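Local coordinates for protein NDP-N-acetyl-D-galactosaminuronic acid dehydrogenase (Methanosarcina mazei Go1, PDB 3G79) that probably oxidises UDP-N-acetyl-alpha-D-mannosamine to UDP-N-acetyl-alpha-D-mannosaminouronate, reducing two NAD+ to NADH, at residues 190-195 and 215-220; 41-46 and 211-216; 349-354 and 385-390; 356-361 and 376-381; 24-29 and 48-53. All coordinates share one frame; numbering follows the deposited sequence.

Contact 1 of 5, residues 190-195 and 215-220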
# COMPACT_ATOMS: atom_id res chain seq x y z
N LYS A 190 -24.00 -8.98 11.73
CA LYS A 190 -23.84 -8.50 10.36
C LYS A 190 -22.47 -8.72 9.81
O LYS A 190 -22.31 -8.88 8.59
CB LYS A 190 -24.31 -7.04 10.10
CG LYS A 190 -23.97 -5.99 11.15
CD LYS A 190 -25.03 -4.87 11.10
CE LYS A 190 -26.47 -5.45 11.19
NZ LYS A 190 -27.55 -4.49 10.75
N ASN A 191 -21.47 -8.74 10.69
CA ASN A 191 -20.11 -9.10 10.26
C ASN A 191 -20.09 -10.50 9.64
O ASN A 191 -19.66 -10.67 8.50
CB ASN A 191 -19.12 -9.02 11.44
CG ASN A 191 -18.75 -7.58 11.81
OD1 ASN A 191 -17.97 -7.38 12.73
ND2 ASN A 191 -19.29 -6.60 11.09
N ILE A 192 -20.57 -11.49 10.38
CA ILE A 192 -20.65 -12.85 9.86
C ILE A 192 -21.45 -12.91 8.55
O ILE A 192 -21.07 -13.63 7.63
CB ILE A 192 -21.27 -13.81 10.89
CG1 ILE A 192 -20.53 -13.71 12.25
CG2 ILE A 192 -21.34 -15.24 10.32
CD1 ILE A 192 -21.10 -14.56 13.31
N ARG A 193 -22.55 -12.15 8.47
CA ARG A 193 -23.44 -12.16 7.30
C ARG A 193 -22.93 -11.34 6.11
O ARG A 193 -23.14 -11.74 4.98
CB ARG A 193 -24.81 -11.58 7.65
CG ARG A 193 -25.68 -12.45 8.52
CD ARG A 193 -26.93 -11.69 9.04
NE ARG A 193 -27.95 -12.64 9.46
CZ ARG A 193 -28.82 -12.44 10.45
NH1 ARG A 193 -28.80 -11.31 11.14
NH2 ARG A 193 -29.73 -13.36 10.73
N GLU A 194 -22.32 -10.19 6.36
CA GLU A 194 -21.98 -9.24 5.27
C GLU A 194 -20.50 -9.28 4.86
O GLU A 194 -20.15 -9.00 3.70
CB GLU A 194 -22.46 -7.84 5.60
CG GLU A 194 -24.00 -7.76 5.84
CD GLU A 194 -24.49 -6.52 6.56
OE1 GLU A 194 -23.68 -5.61 6.84
OE2 GLU A 194 -25.72 -6.43 6.85
N HIS A 195 -19.63 -9.66 5.79
CA HIS A 195 -18.23 -9.86 5.48
C HIS A 195 -18.03 -11.09 4.58
O HIS A 195 -18.56 -12.17 4.87
CB HIS A 195 -17.45 -10.02 6.78
CG HIS A 195 -17.27 -8.74 7.56
ND1 HIS A 195 -17.91 -7.55 7.24
CD2 HIS A 195 -16.50 -8.48 8.65
CE1 HIS A 195 -17.54 -6.61 8.09
NE2 HIS A 195 -16.69 -7.15 8.96
N SER A 215 -22.21 -20.90 2.77
CA SER A 215 -23.01 -20.12 1.83
C SER A 215 -24.39 -19.75 2.41
O SER A 215 -24.81 -18.61 2.23
CB SER A 215 -23.16 -20.83 0.47
OG SER A 215 -22.02 -20.59 -0.35
N PRO A 216 -25.07 -20.67 3.12
CA PRO A 216 -26.43 -20.30 3.52
C PRO A 216 -26.60 -19.21 4.58
O PRO A 216 -27.67 -18.63 4.69
CB PRO A 216 -27.05 -21.62 3.99
CG PRO A 216 -26.28 -22.64 3.28
CD PRO A 216 -24.87 -22.12 3.20
N VAL A 217 -25.59 -18.90 5.37
CA VAL A 217 -25.75 -17.80 6.34
C VAL A 217 -25.31 -16.46 5.75
O VAL A 217 -25.60 -15.39 6.29
CB VAL A 217 -24.99 -18.07 7.67
CG1 VAL A 217 -25.21 -19.54 8.13
CG2 VAL A 217 -23.51 -17.77 7.53
N LEU A 218 -24.59 -16.49 4.64
CA LEU A 218 -24.18 -15.23 4.02
C LEU A 218 -25.36 -14.55 3.35
O LEU A 218 -26.14 -15.19 2.67
CB LEU A 218 -23.10 -15.47 2.97
CG LEU A 218 -21.81 -15.98 3.58
CD1 LEU A 218 -20.92 -16.60 2.52
CD2 LEU A 218 -21.12 -14.89 4.35
N THR A 219 -25.49 -13.25 3.57
CA THR A 219 -26.53 -12.46 2.93
C THR A 219 -25.81 -11.24 2.42
O THR A 219 -25.77 -10.26 3.12
CB THR A 219 -27.45 -11.83 3.97
OG1 THR A 219 -26.73 -10.77 4.62
CG2 THR A 219 -27.92 -12.80 5.03
N VAL A 220 -25.19 -11.25 1.26
CA VAL A 220 -24.42 -10.06 0.89
C VAL A 220 -22.96 -10.34 0.94
O VAL A 220 -22.23 -9.97 0.01
CB VAL A 220 -24.68 -8.84 1.82
CG1 VAL A 220 -23.46 -7.96 1.93
CG2 VAL A 220 -25.80 -7.98 1.26

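Contact 2 of 5, residues 41-46 and 211-216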
# COMPACT_ATOMS: atom_id res chain seq x y z
N PRO A 41 -32.74 -21.99 6.94
CA PRO A 41 -33.58 -23.11 6.54
C PRO A 41 -32.64 -23.85 5.63
O PRO A 41 -31.73 -23.23 5.10
CB PRO A 41 -34.67 -22.45 5.69
CG PRO A 41 -34.48 -20.93 5.84
CD PRO A 41 -33.02 -20.77 6.15
N CYS A 42 -32.81 -25.14 5.43
CA CYS A 42 -31.73 -25.93 4.78
C CYS A 42 -30.86 -26.66 5.79
O CYS A 42 -30.51 -27.78 5.54
CB CYS A 42 -30.90 -25.21 3.66
SG CYS A 42 -29.11 -24.75 3.96
N PHE A 43 -30.57 -26.08 6.95
CA PHE A 43 -29.95 -26.88 8.05
C PHE A 43 -31.05 -27.33 9.01
O PHE A 43 -32.08 -26.68 9.10
CB PHE A 43 -28.82 -26.11 8.74
CG PHE A 43 -27.65 -25.76 7.82
CD1 PHE A 43 -27.12 -26.71 6.98
CD2 PHE A 43 -27.09 -24.49 7.82
CE1 PHE A 43 -26.06 -26.40 6.15
CE2 PHE A 43 -26.02 -24.15 6.97
CZ PHE A 43 -25.52 -25.12 6.13
N GLU A 44 -30.87 -28.46 9.69
CA GLU A 44 -31.98 -29.00 10.50
C GLU A 44 -31.82 -28.69 11.99
O GLU A 44 -32.79 -28.31 12.66
CB GLU A 44 -32.15 -30.53 10.32
CG GLU A 44 -32.87 -30.96 9.03
CD GLU A 44 -32.80 -32.49 8.75
OE1 GLU A 44 -33.30 -32.90 7.67
OE2 GLU A 44 -32.26 -33.26 9.58
N LYS A 45 -30.60 -28.86 12.49
CA LYS A 45 -30.35 -28.85 13.92
C LYS A 45 -28.88 -28.67 14.16
O LYS A 45 -28.05 -29.38 13.58
CB LYS A 45 -30.84 -30.14 14.61
CG LYS A 45 -30.42 -30.23 16.10
CD LYS A 45 -31.31 -31.17 16.93
CE LYS A 45 -32.40 -30.42 17.71
NZ LYS A 45 -31.78 -29.50 18.71
N VAL A 46 -28.59 -27.70 15.02
CA VAL A 46 -27.24 -27.38 15.43
C VAL A 46 -27.09 -27.71 16.91
O VAL A 46 -27.99 -27.46 17.70
CB VAL A 46 -26.94 -25.88 15.18
CG1 VAL A 46 -25.56 -25.46 15.74
CG2 VAL A 46 -27.11 -25.53 13.65
N VAL A 211 -17.56 -24.61 1.75
CA VAL A 211 -18.39 -23.64 1.06
C VAL A 211 -19.89 -23.90 1.32
O VAL A 211 -20.63 -22.98 1.61
CB VAL A 211 -18.09 -23.64 -0.47
CG1 VAL A 211 -19.11 -22.80 -1.23
CG2 VAL A 211 -16.69 -23.10 -0.73
N GLU A 212 -20.31 -25.16 1.27
CA GLU A 212 -21.69 -25.55 1.52
C GLU A 212 -22.15 -25.23 2.95
O GLU A 212 -23.35 -24.94 3.19
CB GLU A 212 -21.88 -27.04 1.27
CG GLU A 212 -21.36 -27.52 -0.09
CD GLU A 212 -21.46 -29.03 -0.27
OE1 GLU A 212 -22.09 -29.73 0.56
OE2 GLU A 212 -20.87 -29.53 -1.26
N LEU A 213 -21.20 -25.27 3.89
CA LEU A 213 -21.51 -25.03 5.28
C LEU A 213 -21.74 -23.55 5.45
O LEU A 213 -22.60 -23.15 6.21
CB LEU A 213 -20.36 -25.51 6.17
CG LEU A 213 -20.51 -25.32 7.66
CD1 LEU A 213 -21.80 -25.97 8.16
CD2 LEU A 213 -19.27 -25.82 8.44
N TYR A 214 -20.99 -22.73 4.72
CA TYR A 214 -21.07 -21.27 4.93
C TYR A 214 -21.91 -20.42 3.97
O TYR A 214 -22.26 -19.31 4.32
CB TYR A 214 -19.66 -20.66 5.09
CG TYR A 214 -18.96 -21.15 6.35
CD1 TYR A 214 -19.26 -20.59 7.61
CD2 TYR A 214 -18.02 -22.17 6.30
CE1 TYR A 214 -18.64 -21.04 8.77
CE2 TYR A 214 -17.40 -22.61 7.47
CZ TYR A 214 -17.72 -22.05 8.69
OH TYR A 214 -17.11 -22.53 9.86
N SER A 215 -22.21 -20.90 2.77
CA SER A 215 -23.01 -20.12 1.83
C SER A 215 -24.39 -19.75 2.41
O SER A 215 -24.81 -18.61 2.23
CB SER A 215 -23.16 -20.83 0.47
OG SER A 215 -22.02 -20.59 -0.35
N PRO A 216 -25.07 -20.67 3.12
CA PRO A 216 -26.43 -20.30 3.52
C PRO A 216 -26.60 -19.21 4.58
O PRO A 216 -27.67 -18.63 4.69
CB PRO A 216 -27.05 -21.62 3.99
CG PRO A 216 -26.28 -22.64 3.28
CD PRO A 216 -24.87 -22.12 3.20

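Contact 3 of 5, residues 349-354 and 385-390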
# COMPACT_ATOMS: atom_id res chain seq x y z
N LYS A 349 16.64 23.25 28.46
CA LYS A 349 16.19 22.17 29.39
C LYS A 349 16.56 20.74 28.93
O LYS A 349 16.77 20.49 27.75
CB LYS A 349 14.68 22.26 29.65
CG LYS A 349 14.21 23.61 30.14
CD LYS A 349 12.74 23.84 29.82
CE LYS A 349 11.82 23.83 31.04
NZ LYS A 349 10.45 24.44 30.78
N LYS A 350 16.63 19.81 29.88
CA LYS A 350 16.97 18.40 29.63
C LYS A 350 15.92 17.47 30.23
O LYS A 350 15.30 17.78 31.24
CB LYS A 350 18.32 18.05 30.27
CG LYS A 350 19.47 19.08 30.09
CD LYS A 350 20.17 18.94 28.72
CE LYS A 350 21.24 20.02 28.51
NZ LYS A 350 22.05 19.70 27.28
N MET A 351 15.74 16.30 29.64
CA MET A 351 14.72 15.37 30.15
C MET A 351 14.77 15.19 31.66
O MET A 351 13.71 15.21 32.33
CB MET A 351 14.79 14.01 29.43
CG MET A 351 13.57 13.09 29.66
SD MET A 351 11.96 13.79 29.23
CE MET A 351 12.09 13.82 27.45
N ASP A 352 15.97 15.04 32.20
CA ASP A 352 16.16 14.79 33.64
C ASP A 352 15.61 15.94 34.52
O ASP A 352 15.93 17.12 34.32
CB ASP A 352 17.64 14.51 33.95
CG ASP A 352 17.88 14.07 35.39
OD1 ASP A 352 16.93 13.77 36.16
OD2 ASP A 352 19.07 14.04 35.78
N GLY A 353 14.79 15.58 35.51
CA GLY A 353 14.19 16.52 36.43
C GLY A 353 12.99 17.25 35.88
O GLY A 353 12.33 18.00 36.60
N SER A 354 12.72 17.06 34.59
CA SER A 354 11.58 17.70 33.93
C SER A 354 10.34 16.84 34.11
O SER A 354 10.42 15.62 34.15
CB SER A 354 11.85 17.87 32.42
OG SER A 354 13.18 18.26 32.17
N ALA A 385 15.64 8.43 31.71
CA ALA A 385 16.40 9.65 31.52
C ALA A 385 16.36 10.57 32.75
O ALA A 385 17.17 11.49 32.86
CB ALA A 385 15.94 10.39 30.23
N GLY A 386 15.42 10.31 33.66
CA GLY A 386 15.39 10.96 34.96
C GLY A 386 14.23 11.92 35.12
O GLY A 386 14.17 12.69 36.10
N ALA A 387 13.30 11.88 34.16
CA ALA A 387 12.11 12.74 34.15
C ALA A 387 11.02 12.10 34.96
O ALA A 387 10.97 10.88 35.05
CB ALA A 387 11.63 12.94 32.74
N SER A 388 10.15 12.90 35.56
CA SER A 388 8.96 12.33 36.19
C SER A 388 7.78 12.37 35.22
O SER A 388 7.68 13.28 34.39
CB SER A 388 8.64 12.98 37.54
OG SER A 388 7.36 13.59 37.56
N VAL A 389 6.90 11.38 35.32
CA VAL A 389 5.85 11.20 34.35
C VAL A 389 4.44 11.02 34.95
O VAL A 389 4.22 10.23 35.87
CB VAL A 389 6.17 10.02 33.43
CG1 VAL A 389 5.07 9.85 32.43
CG2 VAL A 389 7.52 10.22 32.71
N MET A 390 3.49 11.78 34.39
CA MET A 390 2.06 11.62 34.64
C MET A 390 1.29 11.34 33.34
O MET A 390 1.41 12.09 32.35
CB MET A 390 1.50 12.83 35.40
CG MET A 390 1.72 12.76 36.94
SD MET A 390 1.11 14.14 37.95
CE MET A 390 -0.65 13.94 37.75

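Contact 4 of 5, residues 356-361 and 376-381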
# COMPACT_ATOMS: atom_id res chain seq x y z
N VAL A 356 6.92 15.39 32.40
CA VAL A 356 6.21 15.08 31.14
C VAL A 356 4.74 14.65 31.38
O VAL A 356 4.46 13.75 32.16
CB VAL A 356 6.92 13.93 30.36
CG1 VAL A 356 6.20 13.62 29.04
CG2 VAL A 356 8.38 14.27 30.07
N ALA A 357 3.81 15.32 30.72
CA ALA A 357 2.39 14.91 30.72
C ALA A 357 2.11 14.17 29.44
O ALA A 357 2.14 14.75 28.33
CB ALA A 357 1.44 16.12 30.87
N MET A 358 1.91 12.86 29.61
CA MET A 358 1.44 11.97 28.58
C MET A 358 -0.07 12.10 28.42
O MET A 358 -0.86 11.66 29.27
CB MET A 358 1.81 10.54 28.95
CG MET A 358 3.34 10.34 28.97
SD MET A 358 3.89 8.67 28.83
CE MET A 358 5.46 8.81 29.51
N LEU A 359 -0.47 12.70 27.31
CA LEU A 359 -1.88 12.77 26.95
C LEU A 359 -2.20 11.60 26.06
O LEU A 359 -1.96 11.64 24.87
CB LEU A 359 -2.15 14.06 26.21
CG LEU A 359 -2.52 15.28 27.06
CD1 LEU A 359 -1.60 15.48 28.24
CD2 LEU A 359 -2.54 16.49 26.13
N GLY A 360 -2.70 10.53 26.64
CA GLY A 360 -3.05 9.39 25.80
C GLY A 360 -2.24 8.14 26.07
O GLY A 360 -1.01 8.11 25.84
N TRP A 361 -2.95 7.12 26.56
CA TRP A 361 -2.37 5.82 26.84
C TRP A 361 -2.93 4.74 25.91
O TRP A 361 -2.18 3.90 25.43
CB TRP A 361 -2.60 5.46 28.30
CG TRP A 361 -1.97 4.18 28.70
CD1 TRP A 361 -2.59 3.00 28.89
CD2 TRP A 361 -0.58 3.95 28.98
NE1 TRP A 361 -1.69 2.05 29.29
CE2 TRP A 361 -0.45 2.61 29.36
CE3 TRP A 361 0.56 4.76 28.99
CZ2 TRP A 361 0.77 2.04 29.70
CZ3 TRP A 361 1.76 4.21 29.34
CH2 TRP A 361 1.86 2.86 29.70
N GLU A 376 3.78 2.88 26.07
CA GLU A 376 4.62 2.24 27.08
C GLU A 376 6.11 2.45 26.78
O GLU A 376 6.78 3.09 27.57
CB GLU A 376 4.27 0.77 27.27
CG GLU A 376 4.91 0.15 28.46
CD GLU A 376 4.10 -1.01 28.99
OE1 GLU A 376 4.66 -1.80 29.79
OE2 GLU A 376 2.90 -1.13 28.64
N PRO A 377 6.64 1.95 25.63
CA PRO A 377 8.08 2.21 25.46
C PRO A 377 8.46 3.69 25.55
O PRO A 377 9.57 3.98 25.93
CB PRO A 377 8.41 1.62 24.09
CG PRO A 377 7.10 1.59 23.35
CD PRO A 377 6.05 1.36 24.40
N TYR A 378 7.54 4.60 25.23
CA TYR A 378 7.83 6.03 25.35
C TYR A 378 7.94 6.42 26.80
O TYR A 378 8.93 7.03 27.21
CB TYR A 378 6.76 6.89 24.68
CG TYR A 378 7.02 8.38 24.89
CD1 TYR A 378 7.57 9.18 23.86
CD2 TYR A 378 6.70 9.00 26.12
CE1 TYR A 378 7.81 10.54 24.07
CE2 TYR A 378 6.93 10.32 26.32
CZ TYR A 378 7.50 11.10 25.30
OH TYR A 378 7.71 12.46 25.55
N ARG A 379 6.92 6.06 27.58
CA ARG A 379 6.95 6.34 29.01
C ARG A 379 8.23 5.81 29.64
O ARG A 379 8.83 6.47 30.50
CB ARG A 379 5.72 5.74 29.72
CG ARG A 379 5.77 5.85 31.22
CD ARG A 379 4.58 5.23 31.86
NE ARG A 379 4.68 5.29 33.29
CZ ARG A 379 5.18 4.34 34.10
NH1 ARG A 379 5.67 3.19 33.64
NH2 ARG A 379 5.20 4.58 35.41
N ASP A 380 8.68 4.66 29.16
CA ASP A 380 9.88 4.04 29.71
C ASP A 380 11.16 4.79 29.44
O ASP A 380 12.02 4.89 30.34
CB ASP A 380 9.97 2.57 29.28
CG ASP A 380 9.12 1.66 30.17
OD1 ASP A 380 8.78 2.07 31.30
OD2 ASP A 380 8.79 0.53 29.75
N LEU A 381 11.30 5.34 28.22
CA LEU A 381 12.41 6.22 27.86
C LEU A 381 12.49 7.47 28.74
O LEU A 381 13.58 7.85 29.20
CB LEU A 381 12.35 6.63 26.38
CG LEU A 381 12.64 5.49 25.38
CD1 LEU A 381 12.20 5.84 23.98
CD2 LEU A 381 14.12 4.98 25.41

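Contact 5 of 5, residues 24-29 and 48-53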
# COMPACT_ATOMS: atom_id res chain seq x y z
N LEU A 24 -18.42 -25.89 18.66
CA LEU A 24 -17.72 -25.96 19.93
C LEU A 24 -17.19 -24.59 20.25
O LEU A 24 -16.50 -23.97 19.42
CB LEU A 24 -16.53 -26.92 19.85
CG LEU A 24 -16.67 -28.41 20.11
CD1 LEU A 24 -17.09 -29.09 18.87
CD2 LEU A 24 -15.35 -28.95 20.56
N GLY A 25 -17.48 -24.11 21.47
CA GLY A 25 -17.01 -22.78 21.88
C GLY A 25 -18.18 -21.82 22.02
O GLY A 25 -18.46 -20.98 21.12
N MET A 26 -18.88 -21.94 23.15
CA MET A 26 -20.02 -21.07 23.38
C MET A 26 -19.60 -19.66 23.88
O MET A 26 -19.95 -19.24 24.98
CB MET A 26 -21.08 -21.77 24.23
CG MET A 26 -21.77 -22.95 23.52
SD MET A 26 -22.54 -22.62 21.89
CE MET A 26 -24.18 -22.72 22.32
N GLY A 27 -18.86 -18.94 23.03
CA GLY A 27 -18.31 -17.62 23.37
C GLY A 27 -18.85 -16.48 22.51
O GLY A 27 -19.89 -16.62 21.85
N TYR A 28 -18.16 -15.34 22.50
CA TYR A 28 -18.70 -14.20 21.77
C TYR A 28 -18.97 -14.51 20.29
O TYR A 28 -19.99 -14.05 19.77
CB TYR A 28 -18.00 -12.84 22.07
CG TYR A 28 -16.55 -12.68 21.65
CD1 TYR A 28 -15.50 -12.95 22.55
CD2 TYR A 28 -16.22 -12.19 20.40
CE1 TYR A 28 -14.14 -12.80 22.17
CE2 TYR A 28 -14.86 -12.02 20.00
CZ TYR A 28 -13.84 -12.34 20.90
OH TYR A 28 -12.53 -12.17 20.50
N VAL A 29 -18.14 -15.35 19.65
CA VAL A 29 -18.28 -15.74 18.23
C VAL A 29 -19.01 -17.06 17.95
O VAL A 29 -19.70 -17.20 16.94
CB VAL A 29 -16.90 -15.83 17.51
CG1 VAL A 29 -16.36 -14.45 17.20
CG2 VAL A 29 -15.90 -16.60 18.32
N GLY A 48 -24.61 -26.91 20.13
CA GLY A 48 -23.52 -26.13 20.70
C GLY A 48 -22.95 -26.87 21.91
O GLY A 48 -23.69 -27.35 22.81
N PHE A 49 -21.63 -26.92 21.96
CA PHE A 49 -20.95 -27.73 22.92
C PHE A 49 -20.33 -26.90 24.04
O PHE A 49 -19.49 -26.01 23.78
CB PHE A 49 -19.97 -28.67 22.21
CG PHE A 49 -20.67 -29.73 21.42
CD1 PHE A 49 -21.15 -30.88 22.05
CD2 PHE A 49 -20.93 -29.54 20.05
CE1 PHE A 49 -21.84 -31.83 21.35
CE2 PHE A 49 -21.64 -30.48 19.34
CZ PHE A 49 -22.10 -31.62 19.98
N GLN A 50 -20.81 -27.19 25.26
CA GLN A 50 -20.31 -26.64 26.53
C GLN A 50 -20.14 -27.66 27.69
O GLN A 50 -21.08 -28.38 28.05
CB GLN A 50 -21.25 -25.55 27.03
CG GLN A 50 -20.63 -24.18 27.10
CD GLN A 50 -19.46 -24.09 28.06
OE1 GLN A 50 -18.52 -23.33 27.82
NE2 GLN A 50 -19.50 -24.87 29.10
N ARG A 51 -18.97 -27.71 28.30
CA ARG A 51 -18.76 -28.37 29.61
C ARG A 51 -19.60 -27.68 30.71
O ARG A 51 -19.99 -26.53 30.55
CB ARG A 51 -17.27 -28.23 29.98
CG ARG A 51 -16.57 -29.45 30.62
CD ARG A 51 -15.52 -28.99 31.63
NE ARG A 51 -14.14 -29.44 31.36
CZ ARG A 51 -13.21 -28.74 30.69
NH1 ARG A 51 -13.47 -27.54 30.18
NH2 ARG A 51 -11.99 -29.26 30.54
N ASN A 52 -19.89 -28.35 31.83
CA ASN A 52 -20.11 -27.59 33.08
C ASN A 52 -18.77 -27.14 33.69
O ASN A 52 -18.36 -27.64 34.74
CB ASN A 52 -20.90 -28.35 34.15
CG ASN A 52 -20.81 -27.70 35.55
OD1 ASN A 52 -20.91 -28.38 36.58
ND2 ASN A 52 -20.58 -26.37 35.60
N SER A 53 -18.09 -26.22 33.00
CA SER A 53 -16.99 -25.50 33.59
C SER A 53 -17.72 -24.72 34.64
O SER A 53 -18.31 -23.71 34.29
CB SER A 53 -16.40 -24.45 32.62
OG SER A 53 -16.02 -24.95 31.35
O HOH W 1 -17.67 -23.36 25.20

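Contact 1 of 5, residues 190-195 and 215-220
Arg193 lays the first carbons of its side chain against the loop that follows helix 204-214: its CB meets OG1 of Thr219 at 3.7 Å, and its CG comes equally near the backbone O of Val217. The extended chain from CG to NE gives its aliphatic part to the loop and carries the charge beyond it. The main link is a backbone one. Thr219 N donates to Arg193 O at 3.1 Å, nearly straight at 163°, using a carbonyl in the last turn of helix 188-194; Gly221 also bonds to the backbone of Arg193. Beside it, Glu194 CB packs on Val220 CG1 at 3.8 Å, a use of the glutamate's methylene carbons at an exposed place. On the buried flank two beta-branched residues meet, Ile192 CG2 and Val217 CG2, at 4.3 Å, while CD2 of Leu218 lies 3.5 Å from Ile192 O. In the NAD-binding domain, this joins the end of helix 188-194 to the loop leading into strand 223-227. Helix 30-39 packs against both, taking Ile192 and Arg193 on Leu36 and Val217 on Phe37.

Contact 2 of 5, residues 41-46 and 211-216
Phe43 points its ring at the C-terminal part of helix 204-214, a contact within the Rossmann-type NAD-binding domain between the loop entering strand 45-49 and a helix far along the chain. The tight part is at the outer end of the ring. CZ lies 3.5 Å from the backbone O of Leu213 and 3.7 Å from that of Glu212, both carbonyls standing at the ring edge near its plane. Such an approach suits an aromatic residue, whose C-H rim is slightly positive and can face carbonyl oxygens of the helix. The first torsion, with CG opposite the carbonyl carbon (chi1 -62°), carries the ring across to the helix. Leu213 adds CD1 at 4.3 Å from Phe43 CZ; its CB starts away from the loop, but the branched end turns back. Ile18 and Ile21 touch both Phe43 and Leu213, so this inner side is apolar and buried.

The outer side differs in being more open to solvent rather than looser in distance. Pro216, partly exposed, crosses Phe43 at about a right angle and sets its CG 3.9 Å from CZ; a proline presents a compact apolar ring here. Glu212 contributes mainly its backbone O, its carboxylate being engaged in a salt bridge with Arg209. Cys42 is exposed and closes the outer margin. Its sulfur sits above the centre of one face of the Phe43 ring, 4.0 Å from the plane, and SG also touches Pro216 CG at 3.6 Å.

Contact 3 of 5, residues 349-354 and 385-390
Met351 and Asp352 both send CG opposite their own backbone N (chi1 -167° and -173°), which brings CG of Met351 and CB and OD1 of Asp352 alongside the chain leaving helix 375-385. They occupy the first two places of a type II beta turn, Met351 to Ser354, leading into strand 355-359 of the parallel Rossmann-like sheet in the UDP-binding domain. The methionine then bends at its next two torsions and passes two small residues before its tip leads away: CG lies 3.6 Å from Ala385 CB, and SD lies 3.6 Å from Ala387 CB. Alanine suits both places, since its single methyl lets the turn come close; Ala387 CB is also packed near the backbone oxygens of Met351 and Ser354.

Glycines serve the tight crossing. Gly353 takes the positive phi expected at the third place of a type II turn, and its N-H points almost straight, at 173°, to Gly386 O. The donor stands above that carbonyl plane, away from the usual lone-pair directions. Gly386 has backbone angles that by themselves call for glycine, and its bare CA lets Asp352 OD1 come close. Asp352 OD1 and Gly386 O are two acceptors 3.0 Å apart and not bonded; Gly386 O is engaged by Gly353 N, and Asp352 is exposed. Where strand 388-392 begins, pairing with its neighbour 355-359 is started by Ser388 N donating to Ser354 O at 3.1 Å.

Contact 4 of 5, residues 356-361 and 376-381
The first beta-alpha-beta unit of the UDP-binding domain is packed here, strand 355-359 against the helix 375-385 that follows it. The short segments run antiparallel, at 177°, with their axes 10.7 Å apart, a separation bridged by long side chains. Met358 supplies the middle of the layer. Its chain is extended beyond CG and brings SD to 3.9 Å from Tyr378 CD2 and 3.6 Å from Arg379 CB; the exact place of the methyl is doubtful. The sulfur is 5.1 Å from the ring centroid, an oblique Met-aromatic contact; an unbranched, flexible thioether is long enough to span the gap between strand and helix.

Val356 and Tyr378 reach toward each other from opposite sides of the layer; CG1 of the valine lies at the ring edge, 4.0 Å from Tyr378 OH. That hydroxyl is buried and has no partner in the model. Beyond the carboxyl end of the strand, Trp361 swings its six-membered ring back to the helix, with CG opposite the backbone N (chi1 -176°). CH2 lies 3.9 Å from Glu376 CA, and CZ3 is equally near Arg379 CD, whose guanidinium plane is turned 83° from the indole. The Glu376 carboxylate is tilted only modestly from the indole plane, and its OE2 is hydrogen-bonded to Tyr399 OH, whose ring also meets Trp361 edge-to-face. Strand, covering helix and parallel neighbouring strand form the beta-alpha-beta crossover, right-handed as is usual, of a Rossmann-like domain.

Contact 5 of 5, residues 24-29 and 48-53
Met26 begins with CB against Gln50 CG at 3.8 Å, in the glycine-rich turn between strand 20-24 and helix 30-39. The next carbon, CG, passes the backbone O of Phe49 at the same distance and also nears Gln50 CG. Bends at the second and third torsions (chi2 -55°, chi3 -109°) then curl the chain over the end of strand 45-49, where SD and CE both settle 3.8 Å from Gly48 CA. Gly48, with no side chain, lets SD and CE lie directly on its CA. Phe90, Cys92 and Leu63 lie round the same side chain, and the flexible thioether fills this apolar corner.

Two residues before Met26, Leu24 pairs with Phe49 in a parallel beta bridge, and the two pack on the same face of the sheet. CG of the leucine touches CB of the phenylalanine at 3.9 Å, and CD1 approaches the ring at CD2. Gly25 follows with backbone angles that by themselves call for glycine. It and Gly27 fit the GxGxxG pattern of Rossmann domains, the turn that in relatives carries the dinucleotide phosphates, so a similar part in NAD binding is likely.

Polar contact passes through one water, which accepts from Met26 N at 2.8 Å and donates to Gln50 OE1 at 2.8 Å. The chemistry is thus divided: apolar packing fixes the buried strand ends, whereas, as modelled, the glutamine through its water satisfies the backbone N-H of Met26, the centre of an inverse gamma turn.

Overall arrangement
The five contacts fall into two groups in two separate domains. Contacts 1, 2 and 5 belong to the NAD-binding domain: contacts 1 and 2 share Ser215 and Pro216, with centres about 12 Å apart, and contacts 2 and 5 lie at the two ends of strand 45-49, with centres about 20 Å apart. Contact 5 holds the likely dinucleotide turn, and contact 1 comes within about 5 Å of it at the nearest atoms. Contacts 3 and 4 lie in the UDP-binding domain and touch directly, Met390 O to Met358 N at 2.9 Å probably being a hydrogen bond between neighbouring strands. Between contacts 4 and 5 the centres are about 39 Å apart.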